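Local coordinates for cytochrome C-type biogenesis protein ccmF (Thermus thermophilus, PDB 6ZMQ), which is a membrane-embedded cytochrome c heme lyase that binds heme b and probably takes part in handling heme during cytochrome c maturation, at residues W225-A230 / T272-T277; A278-T283 / S361-L366; V513-L518 / G634-L639. One frame throughout, in Å; residues are numbered along the deposited sequence.

Contact 1: residues W225-A230 / T272-T277; sequences WWTLIA and TAFLHT. With HEM (protoporphyrin IX containing Fe), chain B.
Phe-274 and Leu-275 of helix 266-284 meet Thr-227 and Leu-228 of helix 224-247, two transmembrane helices packed on one flank of the bis-histidine heme b site. Along 272-277, Thr-272 comes first. Its hydroxyl is bonded back to Trp-268 O and to Trp-231 NE1, while its carbonyl oxygen becomes important one turn later. Phe-274 comes next. With CG anti to the backbone N (chi1 167°), its ring swings out to Thr-227, and the two side chains run at about a right angle. Thr-227 CG2 is the touching branch, lying obliquely off the ring at 3.8 Å from Phe-274 CE2. The hydroxyl of Thr-227 is turned to a different job, a hydrogen bond to Arg-224 O in its own helix. Leu-275 splits its two methyls between two partners. Leu-275 CD1 faces Leu-228 CD1 at 4.3 Å, and Leu-275 CD2 rests on the aliphatic part of a heme propionate, 3.6 Å from HEM CBD. Leu-228 takes the far end of that same propionate: both its methyls approach one carboxylate oxygen from the same side, Leu-228 CD1 lying 3.3 Å from HEM O2D and Leu-228 CD2 3.4 Å from it. The two leucines thus meet successive parts of one propionate, and nearby Arg-224 adds a hydrogen bond to the heme. Last comes His-276. A weak bond from His-276 ND1 to Thr-272 O, 3.3 Å long and bent to 125° at the hydrogen, can be at most a loose restraint on the imidazole. The opposite nitrogen, His-276 NE2, coordinates the heme iron at 2.3 Å, with His-510 NE2 supplying the other protein ligand.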
loop_
_atom_site.group_PDB
_atom_site.type_symbol
_atom_site.label_atom_id
_atom_site.label_comp_id
_atom_site.label_asym_id
_atom_site.label_seq_id
_atom_site.Cartn_x
_atom_site.Cartn_y
_atom_site.Cartn_z
ATOM N N TRP A 225 10.170 -12.111 7.951
ATOM C CA TRP A 225 10.132 -10.718 8.381
ATOM C C TRP A 225 9.999 -9.778 7.189
ATOM O O TRP A 225 9.384 -8.713 7.303
ATOM C CB TRP A 225 11.368 -10.410 9.232
ATOM C CG TRP A 225 11.296 -11.021 10.643
ATOM C CD1 TRP A 225 12.238 -11.829 11.212
ATOM C CD2 TRP A 225 10.261 -10.863 11.644
ATOM N NE1 TRP A 225 11.856 -12.204 12.475
ATOM C CE2 TRP A 225 10.653 -11.619 12.770
ATOM C CE3 TRP A 225 9.047 -10.165 11.698
ATOM C CZ2 TRP A 225 9.878 -11.695 13.925
ATOM C CZ3 TRP A 225 8.288 -10.241 12.850
ATOM C CH2 TRP A 225 8.701 -11.003 13.941
ATOM N N TRP A 226 10.534 -10.177 6.027
ATOM C CA TRP A 226 10.305 -9.419 4.797
ATOM C C TRP A 226 8.852 -9.505 4.362
ATOM O O TRP A 226 8.308 -8.539 3.823
ATOM C CB TRP A 226 11.186 -9.923 3.657
ATOM C CG TRP A 226 12.600 -9.536 3.753
ATOM C CD1 TRP A 226 13.179 -8.402 3.273
ATOM C CD2 TRP A 226 13.652 -10.318 4.318
ATOM N NE1 TRP A 226 14.533 -8.419 3.517
ATOM C CE2 TRP A 226 14.846 -9.584 4.166
ATOM C CE3 TRP A 226 13.697 -11.561 4.959
ATOM C CZ2 TRP A 226 16.072 -10.053 4.632
ATOM C CZ3 TRP A 226 14.918 -12.027 5.422
ATOM C CH2 TRP A 226 16.089 -11.275 5.255
ATOM N N THR A 227 8.210 -10.656 4.594
ATOM C CA THR A 227 6.789 -10.799 4.292
ATOM C C THR A 227 5.937 -9.900 5.180
ATOM O O THR A 227 5.073 -9.166 4.674
ATOM C CB THR A 227 6.364 -12.261 4.453
ATOM O OG1 THR A 227 6.325 -12.605 5.845
ATOM C CG2 THR A 227 7.355 -13.171 3.751
ATOM N N LEU A 228 6.214 -9.887 6.496
ATOM C CA LEU A 228 5.456 -9.019 7.402
ATOM C C LEU A 228 5.736 -7.539 7.142
ATOM O O LEU A 228 4.794 -6.745 7.051
ATOM C CB LEU A 228 5.757 -9.349 8.867
ATOM C CG LEU A 228 5.101 -8.355 9.848
ATOM C CD1 LEU A 228 3.559 -8.412 9.867
ATOM C CD2 LEU A 228 5.680 -8.405 11.224
ATOM N N ILE A 229 7.008 -7.169 6.952
ATOM C CA ILE A 229 7.399 -5.778 6.734
ATOM C C ILE A 229 6.904 -5.270 5.378
ATOM O O ILE A 229 6.460 -4.121 5.263
ATOM C CB ILE A 229 8.928 -5.658 6.925
ATOM C CG1 ILE A 229 9.247 -5.414 8.411
ATOM C CG2 ILE A 229 9.592 -4.648 5.990
ATOM C CD1 ILE A 229 10.700 -5.613 8.825
ATOM N N ALA A 230 6.882 -6.138 4.362
ATOM C CA ALA A 230 6.329 -5.795 3.052
ATOM C C ALA A 230 4.834 -5.554 3.129
ATOM O O ALA A 230 4.319 -4.597 2.534
ATOM C CB ALA A 230 6.585 -6.928 2.064
ATOM N N THR A 272 -2.033 -10.363 2.151
ATOM C CA THR A 272 -2.650 -10.671 3.450
ATOM C C THR A 272 -2.933 -12.157 3.476
ATOM O O THR A 272 -2.621 -12.806 4.446
ATOM C CB THR A 272 -4.019 -10.040 3.573
ATOM O OG1 THR A 272 -3.624 -8.697 3.417
ATOM C CG2 THR A 272 -4.584 -10.179 4.960
ATOM N N ALA A 273 -3.473 -12.689 2.404
ATOM C CA ALA A 273 -3.755 -14.128 2.385
ATOM C C ALA A 273 -2.438 -14.872 2.521
ATOM O O ALA A 273 -2.321 -15.814 3.273
ATOM C CB ALA A 273 -4.410 -14.440 1.084
ATOM N N PHE A 274 -1.447 -14.366 1.833
ATOM C CA PHE A 274 -0.118 -14.996 1.868
ATOM C C PHE A 274 0.447 -14.930 3.273
ATOM O O PHE A 274 0.942 -15.893 3.716
ATOM C CB PHE A 274 0.788 -14.301 0.871
ATOM C CG PHE A 274 2.229 -14.635 1.038
ATOM C CD1 PHE A 274 2.636 -15.927 1.016
ATOM C CD2 PHE A 274 3.151 -13.649 1.235
ATOM C CE1 PHE A 274 3.968 -16.214 1.167
ATOM C CE2 PHE A 274 4.482 -13.936 1.388
ATOM C CZ PHE A 274 4.891 -15.223 1.351
ATOM N N LEU A 275 0.263 -13.834 3.978
ATOM C CA LEU A 275 0.801 -13.701 5.342
ATOM C C LEU A 275 0.236 -14.810 6.237
ATOM O O LEU A 275 0.979 -15.444 6.951
ATOM C CB LEU A 275 0.367 -12.316 5.798
ATOM C CG LEU A 275 1.153 -11.724 6.939
ATOM C CD1 LEU A 275 0.808 -10.284 7.112
ATOM C CD2 LEU A 275 0.812 -12.454 8.194
ATOM N N HIS A 276 -1.068 -15.002 6.180
ATOM C CA HIS A 276 -1.738 -16.059 6.953
ATOM C C HIS A 276 -1.269 -17.447 6.503
ATOM O O HIS A 276 -1.081 -18.246 7.364
ATOM C CB HIS A 276 -3.255 -15.850 6.911
ATOM C CG HIS A 276 -3.745 -14.707 7.731
ATOM N ND1 HIS A 276 -3.206 -13.478 7.659
ATOM C CD2 HIS A 276 -4.727 -14.613 8.623
ATOM C CE1 HIS A 276 -3.820 -12.689 8.486
ATOM N NE2 HIS A 276 -4.736 -13.351 9.097
ATOM N N THR A 277 -1.117 -17.744 5.212
ATOM C CA THR A 277 -0.675 -19.083 4.809
ATOM C C THR A 277 0.782 -19.283 5.228
ATOM O O THR A 277 1.136 -20.390 5.560
ATOM C CB THR A 277 -1.257 -19.428 3.443
ATOM O OG1 THR A 277 -0.570 -18.665 2.477
ATOM C CG2 THR A 277 -2.689 -19.006 3.356
HETATM C CHA HEM B . -1.775 -12.914 12.590
HETATM C CHB HEM B . -6.069 -15.168 11.889
HETATM C CHC HEM B . -7.482 -11.518 8.918
HETATM C CHD HEM B . -3.380 -9.138 10.058
HETATM C C1A HEM B . -2.833 -13.809 12.621
HETATM C C2A HEM B . -2.784 -15.043 13.326
HETATM C C3A HEM B . -3.976 -15.677 13.133
HETATM C C4A HEM B . -4.779 -14.864 12.312
HETATM C CMA HEM B . -4.382 -17.012 13.687
HETATM C CAA HEM B . -1.625 -15.573 14.155
HETATM C CBA HEM B . -1.570 -14.918 15.547
HETATM C CGA HEM B . -2.794 -15.255 16.362
HETATM O O1A HEM B . -3.555 -14.338 16.749
HETATM O O2A HEM B . -3.043 -16.449 16.648
HETATM C C1B HEM B . -6.787 -14.348 10.994
HETATM C C2B HEM B . -8.006 -14.742 10.392
HETATM C C3B HEM B . -8.412 -13.741 9.563
HETATM C C4B HEM B . -7.385 -12.703 9.640
HETATM C CMB HEM B . -8.739 -16.024 10.627
HETATM C CAB HEM B . -9.613 -13.689 8.722
HETATM C CBB HEM B . -9.389 -14.078 7.302
HETATM C C1C HEM B . -6.529 -10.531 9.041
HETATM C C2C HEM B . -6.665 -9.220 8.583
HETATM C C3C HEM B . -5.500 -8.574 8.918
HETATM C C4C HEM B . -4.645 -9.479 9.591
HETATM C CMC HEM B . -7.827 -8.598 7.853
HETATM C CAC HEM B . -5.201 -7.185 8.618
HETATM C CBC HEM B . -5.398 -6.151 9.660
HETATM C C1D HEM B . -2.537 -9.978 10.803
HETATM C C2D HEM B . -1.159 -9.662 11.195
HETATM C C3D HEM B . -0.695 -10.713 11.908
HETATM C C4D HEM B . -1.820 -11.676 11.953
HETATM C CMD HEM B . -0.404 -8.404 10.862
HETATM C CAD HEM B . 0.682 -10.868 12.532
HETATM C CBD HEM B . 1.507 -11.844 11.683
HETATM C CGD HEM B . 2.949 -11.987 12.110
HETATM O O1D HEM B . 3.345 -13.004 12.723
HETATM O O2D HEM B . 3.766 -11.092 11.829
HETATM N NA HEM B . -4.063 -13.739 11.996
HETATM N NB HEM B . -6.452 -13.138 10.502
HETATM N NC HEM B . -5.323 -10.663 9.675
HETATM N ND HEM B . -2.857 -11.163 11.284
HETATM FE FE HEM B . -4.711 -12.104 10.999
#

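Contact 2: residues A278-T283 / S361-L366. With HEM (protoporphyrin IX containing Fe), chain B.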
loop_
_atom_site.group_PDB
_atom_site.type_symbol
_atom_site.label_atom_id
_atom_site.label_comp_id
_atom_site.label_asym_id
_atom_site.label_seq_id
_atom_site.Cartn_x
_atom_site.Cartn_y
_atom_site.Cartn_z
ATOM N N ALA A 278 1.604 -18.237 5.161
ATOM C CA ALA A 278 3.011 -18.367 5.552
ATOM C C ALA A 278 3.031 -18.659 7.023
ATOM O O ALA A 278 3.699 -19.545 7.391
ATOM C CB ALA A 278 3.762 -17.114 5.261
ATOM N N PHE A 279 2.215 -17.989 7.802
ATOM C CA PHE A 279 2.173 -18.309 9.228
ATOM C C PHE A 279 1.773 -19.768 9.447
ATOM O O PHE A 279 2.370 -20.405 10.272
ATOM C CB PHE A 279 1.114 -17.432 9.866
ATOM C CG PHE A 279 0.789 -17.900 11.244
ATOM C CD1 PHE A 279 1.696 -17.758 12.261
ATOM C CD2 PHE A 279 -0.375 -18.573 11.498
ATOM C CE1 PHE A 279 1.421 -18.233 13.522
ATOM C CE2 PHE A 279 -0.645 -19.050 12.760
ATOM C CZ PHE A 279 0.247 -18.872 13.774
ATOM N N VAL A 280 0.809 -20.297 8.714
ATOM C CA VAL A 280 0.392 -21.699 8.966
ATOM C C VAL A 280 1.558 -22.639 8.742
ATOM O O VAL A 280 1.823 -23.427 9.604
ATOM C CB VAL A 280 -0.783 -22.128 8.090
ATOM C CG1 VAL A 280 -0.968 -23.618 8.122
ATOM C CG2 VAL A 280 -2.037 -21.446 8.540
ATOM N N GLN A 281 2.229 -22.538 7.615
ATOM C CA GLN A 281 3.292 -23.511 7.394
ATOM C C GLN A 281 4.484 -23.209 8.298
ATOM O O GLN A 281 5.135 -24.149 8.784
ATOM C CB GLN A 281 3.690 -23.631 5.920
ATOM C CG GLN A 281 4.826 -22.835 5.466
ATOM C CD GLN A 281 5.126 -23.004 3.988
ATOM O OE1 GLN A 281 4.278 -22.746 3.149
ATOM N NE2 GLN A 281 6.352 -23.407 3.667
ATOM N N GLN A 282 4.662 -21.908 8.662
ATOM C CA GLN A 282 5.629 -21.465 9.677
ATOM C C GLN A 282 5.393 -22.176 10.995
ATOM O O GLN A 282 6.335 -22.510 11.719
ATOM C CB GLN A 282 5.557 -19.944 9.918
ATOM C CG GLN A 282 6.243 -18.997 8.934
ATOM C CD GLN A 282 5.906 -17.542 9.226
ATOM O OE1 GLN A 282 5.757 -17.148 10.382
ATOM N NE2 GLN A 282 5.736 -16.754 8.176
ATOM N N THR A 283 4.129 -22.432 11.305
ATOM C CA THR A 283 3.815 -23.164 12.510
ATOM C C THR A 283 3.375 -24.606 12.260
ATOM O O THR A 283 3.209 -25.350 13.236
ATOM C CB THR A 283 2.765 -22.395 13.317
ATOM O OG1 THR A 283 1.757 -21.881 12.442
ATOM C CG2 THR A 283 3.430 -21.232 14.048
ATOM N N SER A 361 -10.780 -26.617 11.528
ATOM C CA SER A 361 -9.707 -26.305 12.453
ATOM C C SER A 361 -9.305 -24.839 12.319
ATOM O O SER A 361 -9.929 -24.069 11.583
ATOM C CB SER A 361 -8.548 -27.252 12.183
ATOM O OG SER A 361 -8.998 -28.589 12.299
ATOM N N ARG A 362 -8.238 -24.443 13.022
ATOM C CA ARG A 362 -7.676 -23.110 12.823
ATOM C C ARG A 362 -7.013 -23.010 11.448
ATOM O O ARG A 362 -7.049 -21.954 10.809
ATOM C CB ARG A 362 -6.699 -22.782 13.965
ATOM C CG ARG A 362 -6.044 -21.399 13.881
ATOM C CD ARG A 362 -4.923 -21.163 14.898
ATOM N NE ARG A 362 -5.375 -21.095 16.286
ATOM C CZ ARG A 362 -4.561 -21.203 17.330
ATOM N NH1 ARG A 362 -3.259 -21.373 17.141
ATOM N NH2 ARG A 362 -5.043 -21.129 18.561
ATOM N N GLU A 363 -6.451 -24.124 10.953
ATOM C CA GLU A 363 -5.942 -24.192 9.581
ATOM C C GLU A 363 -7.056 -24.046 8.554
ATOM O O GLU A 363 -6.876 -23.384 7.525
ATOM C CB GLU A 363 -5.223 -25.519 9.343
ATOM C CG GLU A 363 -3.992 -25.738 10.166
ATOM C CD GLU A 363 -4.187 -26.853 11.179
ATOM O OE1 GLU A 363 -5.115 -26.728 12.008
ATOM O OE2 GLU A 363 -3.413 -27.832 11.167
ATOM N N GLY A 364 -8.204 -24.684 8.804
ATOM C CA GLY A 364 -9.328 -24.574 7.885
ATOM C C GLY A 364 -9.938 -23.187 7.870
ATOM O O GLY A 364 -10.344 -22.685 6.815
ATOM N N ALA A 365 -9.994 -22.545 9.041
ATOM C CA ALA A 365 -10.482 -21.174 9.129
ATOM C C ALA A 365 -9.524 -20.196 8.456
ATOM O O ALA A 365 -9.973 -19.299 7.730
ATOM C CB ALA A 365 -10.712 -20.796 10.591
ATOM N N LEU A 366 -8.204 -20.373 8.649
ATOM C CA LEU A 366 -7.239 -19.475 8.013
ATOM C C LEU A 366 -7.194 -19.686 6.506
ATOM O O LEU A 366 -7.035 -18.725 5.745
ATOM C CB LEU A 366 -5.823 -19.641 8.576
ATOM C CG LEU A 366 -5.291 -19.298 9.983
ATOM C CD1 LEU A 366 -3.821 -18.856 9.924
ATOM C CD2 LEU A 366 -6.115 -18.327 10.778
HETATM C CHA HEM B . -1.775 -12.914 12.590
HETATM C CHB HEM B . -6.069 -15.168 11.889
HETATM C CHC HEM B . -7.482 -11.518 8.918
HETATM C CHD HEM B . -3.380 -9.138 10.058
HETATM C C1A HEM B . -2.833 -13.809 12.621
HETATM C C2A HEM B . -2.784 -15.043 13.326
HETATM C C3A HEM B . -3.976 -15.677 13.133
HETATM C C4A HEM B . -4.779 -14.864 12.312
HETATM C CMA HEM B . -4.382 -17.012 13.687
HETATM C CAA HEM B . -1.625 -15.573 14.155
HETATM C CBA HEM B . -1.570 -14.918 15.547
HETATM C CGA HEM B . -2.794 -15.255 16.362
HETATM O O1A HEM B . -3.555 -14.338 16.749
HETATM O O2A HEM B . -3.043 -16.449 16.648
HETATM C C1B HEM B . -6.787 -14.348 10.994
HETATM C C2B HEM B . -8.006 -14.742 10.392
HETATM C C3B HEM B . -8.412 -13.741 9.563
HETATM C C4B HEM B . -7.385 -12.703 9.640
HETATM C CMB HEM B . -8.739 -16.024 10.627
HETATM C CAB HEM B . -9.613 -13.689 8.722
HETATM C CBB HEM B . -9.389 -14.078 7.302
HETATM C C1C HEM B . -6.529 -10.531 9.041
HETATM C C2C HEM B . -6.665 -9.220 8.583
HETATM C C3C HEM B . -5.500 -8.574 8.918
HETATM C C4C HEM B . -4.645 -9.479 9.591
HETATM C CMC HEM B . -7.827 -8.598 7.853
HETATM C CAC HEM B . -5.201 -7.185 8.618
HETATM C CBC HEM B . -5.398 -6.151 9.660
HETATM C C1D HEM B . -2.537 -9.978 10.803
HETATM C C2D HEM B . -1.159 -9.662 11.195
HETATM C C3D HEM B . -0.695 -10.713 11.908
HETATM C C4D HEM B . -1.820 -11.676 11.953
HETATM C CMD HEM B . -0.404 -8.404 10.862
HETATM C CAD HEM B . 0.682 -10.868 12.532
HETATM C CBD HEM B . 1.507 -11.844 11.683
HETATM C CGD HEM B . 2.949 -11.987 12.110
HETATM O O1D HEM B . 3.345 -13.004 12.723
HETATM O O2D HEM B . 3.766 -11.092 11.829
HETATM N NA HEM B . -4.063 -13.739 11.996
HETATM N NB HEM B . -6.452 -13.138 10.502
HETATM N NC HEM B . -5.323 -10.663 9.675
HETATM N ND HEM B . -2.857 -11.163 11.284
HETATM FE FE HEM B . -4.711 -12.104 10.999
#
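Leu-366 reaches across to Val-280 and Phe-279 where helices 266-284 and 362-384 pack as an antiparallel pair beside the heme pocket; the axes of 278-283 and 362-366 approach to 10.8 Å at 159°. From its CB outward, Leu-366 meets one partner after another. Leu-366 CB already lies 4.2 Å from Val-280 CG2, the two side chains sliding past each other in opposite directions. CG, set beside the backbone N (chi1 -68°), stays against the same valine methyl. There the chain forks. Leu-366 CD1 wedges into the angle between the helix-266-284 side chains, close to Val-280 CG2 and 3.8 Å from Phe-279 CD2, where it meets the edge of the ring. Leu-366 CD2 turns to the porphyrin instead, near HEM CHB and the methyl CMB. A turn earlier, Glu-363 CG lies 4.2 Å from Val-280 CG1, while the Glu-363 carboxylate pairs with Arg-284 and accepts from Arg-429 N. The Phe-279 ring has a neighbour over each face, both set toward the rim: on one, the heme propionate carbon, with Phe-279 CZ 3.8 Å from HEM CAA. Over the opposite face stands Thr-283 OG1, whose hydroxyl donates a 2.7 Å hydrogen bond to Phe-279 O.

Contact 3: residues V513-L518 / G634-L639; sequences VALMGL and GGLMAL. With HEM (protoporphyrin IX containing Fe), chain B.
Met-637 pushes its terminal methyl into the hollow between Val-513 and Met-516, the central fit between helices 501-525 and 627-644. The two run antiparallel, the axes of 513-518 and 634-639 approaching to 9.6 Å at 165°, so side chains, rather than backbones, fill the gap. The Met-637 chain is extended up to its sulfur and then bends (chi3 -93°), which turns CE into the hollow. There Met-637 CE sits in the corner its partners make, 3.8 Å from Met-516 SD and 4.2 Å from Val-513 CG2. Met-516 is the answering bump. It crosses Met-637 at about a right angle and leans also on Met-630 and Ala-633. A second, shallower fit lies on the outer side of the pair: Leu-515 and Leu-636, again crossing at about a right angle, touch by single methyls, with Leu-515 CD2 4.0 Å from Leu-636 CD1. Val-513 has a double role, because the CG2 that meets Met-637 also lies against the heme vinyl group at HEM CBC, modelled doubtfully close. The packing is apolar throughout, and a phosphatidylethanolamine molecule lies against Val-513 and Gly-517. Within the membrane bundle, helix 402-422 presses on Val-513 through Leu-417 and Met-420, and helix 460-484 backs Ala-514 and Leu-518. Beyond the helix ends, strand 528-534 follows helix 501-525 and strand 617-625 leads into helix 627-644, pairing antiparallel in the sheet domain that joins these two helices.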
loop_
_atom_site.group_PDB
_atom_site.type_symbol
_atom_site.label_atom_id
_atom_site.label_comp_id
_atom_site.label_asym_id
_atom_site.label_seq_id
_atom_site.Cartn_x
_atom_site.Cartn_y
_atom_site.Cartn_z
ATOM N N VAL A 513 -8.584 -3.830 12.591
ATOM C CA VAL A 513 -9.439 -4.024 11.393
ATOM C C VAL A 513 -10.896 -4.048 11.808
ATOM O O VAL A 513 -11.674 -3.593 11.029
ATOM C CB VAL A 513 -9.131 -5.265 10.558
ATOM C CG1 VAL A 513 -10.383 -5.810 9.922
ATOM C CG2 VAL A 513 -8.159 -4.924 9.474
ATOM N N ALA A 514 -11.233 -4.674 12.928
ATOM C CA ALA A 514 -12.626 -4.788 13.405
ATOM C C ALA A 514 -13.312 -3.427 13.465
ATOM O O ALA A 514 -14.479 -3.345 13.091
ATOM C CB ALA A 514 -12.588 -5.418 14.755
ATOM N N LEU A 515 -12.608 -2.434 14.009
ATOM C CA LEU A 515 -13.010 -1.050 14.148
ATOM C C LEU A 515 -13.163 -0.364 12.794
ATOM O O LEU A 515 -14.100 0.427 12.614
ATOM C CB LEU A 515 -11.949 -0.334 14.993
ATOM C CG LEU A 515 -12.016 1.075 15.598
ATOM C CD1 LEU A 515 -13.406 1.460 16.086
ATOM C CD2 LEU A 515 -10.983 1.186 16.716
ATOM N N MET A 516 -12.340 -0.744 11.807
ATOM C CA MET A 516 -12.512 -0.207 10.456
ATOM C C MET A 516 -13.710 -0.798 9.724
ATOM O O MET A 516 -14.308 -0.107 8.902
ATOM C CB MET A 516 -11.260 -0.405 9.604
ATOM C CG MET A 516 -10.211 0.686 9.760
ATOM S SD MET A 516 -9.015 0.845 8.407
ATOM C CE MET A 516 -9.978 0.365 6.972
ATOM N N GLY A 517 -14.046 -2.070 9.958
ATOM C CA GLY A 517 -15.256 -2.633 9.369
ATOM C C GLY A 517 -16.515 -1.931 9.842
ATOM O O GLY A 517 -17.386 -1.582 9.022
ATOM N N LEU A 518 -16.593 -1.659 11.163
ATOM C CA LEU A 518 -17.675 -0.819 11.699
ATOM C C LEU A 518 -17.674 0.579 11.085
ATOM O O LEU A 518 -18.731 1.072 10.671
ATOM C CB LEU A 518 -17.605 -0.724 13.232
ATOM C CG LEU A 518 -18.694 0.077 13.997
ATOM C CD1 LEU A 518 -19.009 -0.550 15.326
ATOM C CD2 LEU A 518 -18.340 1.559 14.299
ATOM N N GLY A 634 -6.448 2.891 12.035
ATOM C CA GLY A 634 -5.201 2.881 11.265
ATOM C C GLY A 634 -3.961 3.092 12.118
ATOM O O GLY A 634 -2.938 2.413 11.943
ATOM N N GLY A 635 -4.043 4.043 13.055
ATOM C CA GLY A 635 -3.010 4.196 14.071
ATOM C C GLY A 635 -2.820 2.967 14.944
ATOM O O GLY A 635 -1.694 2.647 15.338
ATOM N N LEU A 636 -3.918 2.269 15.273
ATOM C CA LEU A 636 -3.809 1.058 16.087
ATOM C C LEU A 636 -3.122 -0.068 15.316
ATOM O O LEU A 636 -2.335 -0.830 15.889
ATOM C CB LEU A 636 -5.192 0.625 16.574
ATOM C CG LEU A 636 -5.727 1.381 17.800
ATOM C CD1 LEU A 636 -7.216 1.115 17.996
ATOM C CD2 LEU A 636 -4.961 1.026 19.067
ATOM N N MET A 637 -3.377 -0.152 14.007
ATOM C CA MET A 637 -2.669 -1.091 13.136
ATOM C C MET A 637 -1.177 -0.774 13.056
ATOM O O MET A 637 -0.344 -1.691 13.021
ATOM C CB MET A 637 -3.280 -1.051 11.740
ATOM C CG MET A 637 -4.129 -2.235 11.375
ATOM S SD MET A 637 -4.756 -1.984 9.717
ATOM C CE MET A 637 -6.313 -1.228 10.098
ATOM N N ALA A 638 -0.831 0.519 13.006
ATOM C CA ALA A 638 0.576 0.919 12.946
ATOM C C ALA A 638 1.308 0.556 14.236
ATOM O O ALA A 638 2.321 -0.160 14.208
ATOM C CB ALA A 638 0.678 2.419 12.649
ATOM N N LEU A 639 0.751 0.961 15.384
ATOM C CA LEU A 639 1.311 0.619 16.691
ATOM C C LEU A 639 1.047 -0.822 17.135
ATOM O O LEU A 639 1.350 -1.154 18.287
ATOM C CB LEU A 639 0.800 1.605 17.750
ATOM C CG LEU A 639 1.424 3.010 17.813
ATOM C CD1 LEU A 639 0.652 4.104 17.090
ATOM C CD2 LEU A 639 1.562 3.386 19.276
HETATM C CHA HEM B . -1.775 -12.914 12.590
HETATM C CHB HEM B . -6.069 -15.168 11.889
HETATM C CHC HEM B . -7.482 -11.518 8.918
HETATM C CHD HEM B . -3.380 -9.138 10.058
HETATM C C1A HEM B . -2.833 -13.809 12.621
HETATM C C2A HEM B . -2.784 -15.043 13.326
HETATM C C3A HEM B . -3.976 -15.677 13.133
HETATM C C4A HEM B . -4.779 -14.864 12.312
HETATM C CMA HEM B . -4.382 -17.012 13.687
HETATM C CAA HEM B . -1.625 -15.573 14.155
HETATM C CBA HEM B . -1.570 -14.918 15.547
HETATM C CGA HEM B . -2.794 -15.255 16.362
HETATM O O1A HEM B . -3.555 -14.338 16.749
HETATM O O2A HEM B . -3.043 -16.449 16.648
HETATM C C1B HEM B . -6.787 -14.348 10.994
HETATM C C2B HEM B . -8.006 -14.742 10.392
HETATM C C3B HEM B . -8.412 -13.741 9.563
HETATM C C4B HEM B . -7.385 -12.703 9.640
HETATM C CMB HEM B . -8.739 -16.024 10.627
HETATM C CAB HEM B . -9.613 -13.689 8.722
HETATM C CBB HEM B . -9.389 -14.078 7.302
HETATM C C1C HEM B . -6.529 -10.531 9.041
HETATM C C2C HEM B . -6.665 -9.220 8.583
HETATM C C3C HEM B . -5.500 -8.574 8.918
HETATM C C4C HEM B . -4.645 -9.479 9.591
HETATM C CMC HEM B . -7.827 -8.598 7.853
HETATM C CAC HEM B . -5.201 -7.185 8.618
HETATM C CBC HEM B . -5.398 -6.151 9.660
HETATM C C1D HEM B . -2.537 -9.978 10.803
HETATM C C2D HEM B . -1.159 -9.662 11.195
HETATM C C3D HEM B . -0.695 -10.713 11.908
HETATM C C4D HEM B . -1.820 -11.676 11.953
HETATM C CMD HEM B . -0.404 -8.404 10.862
HETATM C CAD HEM B . 0.682 -10.868 12.532
HETATM C CBD HEM B . 1.507 -11.844 11.683
HETATM C CGD HEM B . 2.949 -11.987 12.110
HETATM O O1D HEM B . 3.345 -13.004 12.723
HETATM O O2D HEM B . 3.766 -11.092 11.829
HETATM N NA HEM B . -4.063 -13.739 11.996
HETATM N NB HEM B . -6.452 -13.138 10.502
HETATM N NC HEM B . -5.323 -10.663 9.675
HETATM N ND HEM B . -2.857 -11.163 11.284
HETATM FE FE HEM B . -4.711 -12.104 10.999
#

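Overall arrangement
From the N terminus, contact 1 closes first, bringing helix 266-284 back onto helix 224-247 across 41 intervening residues. Contact 2 opens directly afterwards on the same helix 266-284 and closes a loop of 77 residues at helix 362-384, joining the cytochrome c assembly family region to the CcmF C-terminal one. Contact 3 closes the longest loop, 115 residues holding the beta strands, between helices 501-525 and 627-644. The three loops run in series; none nests or crosses. Contacts 1 and 2 touch, His-276 O lying 3.8 Å from Leu-366 CD1, whereas contact 3 stands apart, its centre about 18 Å from that of contact 1. All three meet the same heme.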